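Local coordinates for protein N-methyltransferase (Streptoalloteichus sp. ATCC 53650, PDB 5BSZ) that probably transfers a methyl group from S-adenosylmethionine to a sugar nitrogen and is seen with S-adenosyl-L-homocysteine and thymidine bound, at residues Val37-Val40 / Val41-Arg45. Residues are numbered along the deposited sequence; the frame is centred on the assembly and turned at random.
Sequences VRRV and VRERR
Arg-44 curls back along its helix and gives NH1 to the backbone oxygen of Val-40. The distance from Arg-44 NH1 to Val-40 O is 3.0 Å. The donor lies in the carbonyl plane, on a lone pair, and the oxygen sits at the edge of the guanidinium group. The bend at chi2 (146°) brings the group round to this carbonyl. Arg-44 NH1 also makes a salt bridge with Glu-43 OE1 at 2.9 Å, on that oxygen's anti lone pair. Arg-44 NH2 pairs with Glu-228. Val-40 CG1 packs 3.5 Å from Arg-44 NH1. An alanine in place of Arg-44 would probably leave Val-40 O without this side-chain donor and both Glu-43 and Glu-228 without this salt-bridge partner.

Most of this stretch belongs to helix 30-44, which packs on the mixed sheet of a Rossmann-like methyltransferase domain. Backbone N-H groups of Val-41, Arg-42 and Glu-43 bond to the carbonyls four residues back. Val-37 and Val-41 point the same way, with CG1 of Val-37 4.2 Å from CG2 of Val-41. Val-41 rests on Val-143 and Val-145 of strand 143-146, and Val-40 meets Val-242 and Leu-230.

On another side, Arg-39 and Glu-43 run alongside each other, their flat groups turned 54° apart. Glu-43 OE2 is 4.0 Å from Arg-39 NE but well out of the guanidinium plane, so only the charges attract. Arg-39 has its salt bridge with Asp-232. Arg-38 and Arg-42 bring their NH1 atoms within 4.4 Å, like charges held by different partners: Glu-35 pairs with Arg-38, while Arg-42 NE bonds to Ala-48 O.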
# COMPACT_ATOMS: atom_id res chain seq x y z
N VAL A 37 15.17 7.73 37.47
CA VAL A 37 16.61 7.77 37.24
C VAL A 37 17.27 8.64 38.33
O VAL A 37 18.23 8.20 38.97
CB VAL A 37 16.94 8.37 35.84
CG1 VAL A 37 18.46 8.51 35.68
CG2 VAL A 37 16.36 7.49 34.73
N ARG A 38 16.76 9.84 38.54
CA ARG A 38 17.33 10.79 39.50
C ARG A 38 17.47 10.13 40.89
O ARG A 38 18.52 10.15 41.54
CB ARG A 38 16.46 12.05 39.59
CG ARG A 38 16.95 13.05 40.66
CD ARG A 38 15.88 14.07 41.07
NE ARG A 38 15.00 13.42 42.02
CZ ARG A 38 15.32 13.17 43.29
NH1 ARG A 38 16.45 13.65 43.84
NH2 ARG A 38 14.48 12.46 44.04
N ARG A 39 16.38 9.49 41.30
CA ARG A 39 16.25 8.90 42.62
C ARG A 39 17.21 7.74 42.81
O ARG A 39 17.94 7.68 43.81
CB ARG A 39 14.80 8.45 42.84
CG ARG A 39 14.47 7.84 44.19
CD ARG A 39 13.10 7.17 44.16
NE ARG A 39 13.23 5.83 44.72
CZ ARG A 39 12.28 5.18 45.38
NH1 ARG A 39 12.52 3.97 45.85
NH2 ARG A 39 11.08 5.73 45.55
N VAL A 40 17.21 6.80 41.87
CA VAL A 40 18.07 5.63 41.98
C VAL A 40 19.57 6.03 41.93
O VAL A 40 20.42 5.45 42.60
CB VAL A 40 17.75 4.64 40.82
CG1 VAL A 40 18.85 3.63 40.68
CG2 VAL A 40 16.41 3.94 41.02
N VAL A 41 19.91 7.00 41.10
CA VAL A 41 21.28 7.52 41.01
C VAL A 41 21.69 8.27 42.32
O VAL A 41 22.74 7.98 42.89
CB VAL A 41 21.42 8.47 39.80
CG1 VAL A 41 22.74 9.26 39.84
CG2 VAL A 41 21.37 7.63 38.51
N ARG A 42 20.87 9.18 42.80
CA ARG A 42 21.22 9.96 43.98
C ARG A 42 21.28 9.12 45.25
O ARG A 42 22.15 9.35 46.09
CB ARG A 42 20.33 11.17 44.11
CG ARG A 42 20.57 12.23 43.04
CD ARG A 42 21.81 13.05 43.38
NE ARG A 42 22.11 14.07 42.36
CZ ARG A 42 21.41 15.18 42.16
NH1 ARG A 42 20.34 15.47 42.89
NH2 ARG A 42 21.76 16.04 41.23
N GLU A 43 20.46 8.08 45.35
CA GLU A 43 20.63 7.14 46.45
C GLU A 43 22.00 6.51 46.50
O GLU A 43 22.46 6.18 47.57
CB GLU A 43 19.67 5.93 46.43
CG GLU A 43 18.21 6.25 46.62
CD GLU A 43 17.30 5.02 46.50
OE1 GLU A 43 17.53 4.08 45.70
OE2 GLU A 43 16.28 5.01 47.18
N ARG A 44 22.58 6.21 45.34
CA ARG A 44 23.81 5.43 45.28
C ARG A 44 25.01 6.38 45.11
O ARG A 44 26.13 5.99 45.34
CB ARG A 44 23.76 4.41 44.14
CG ARG A 44 22.92 3.15 44.41
CD ARG A 44 22.22 2.61 43.13
NE ARG A 44 21.33 1.53 43.54
CZ ARG A 44 20.12 1.75 44.04
NH1 ARG A 44 19.60 2.97 44.04
NH2 ARG A 44 19.43 0.73 44.48
N ARG A 45 24.75 7.61 44.67
CA ARG A 45 25.79 8.57 44.28
C ARG A 45 25.25 9.95 44.56
O ARG A 45 24.76 10.66 43.67
CB ARG A 45 26.24 8.41 42.84
CG ARG A 45 27.68 8.92 42.70
CD ARG A 45 28.36 8.44 41.45
NE ARG A 45 29.57 9.18 41.06
CZ ARG A 45 30.82 8.79 41.33
NH1 ARG A 45 31.81 9.50 40.86
NH2 ARG A 45 31.08 7.69 42.00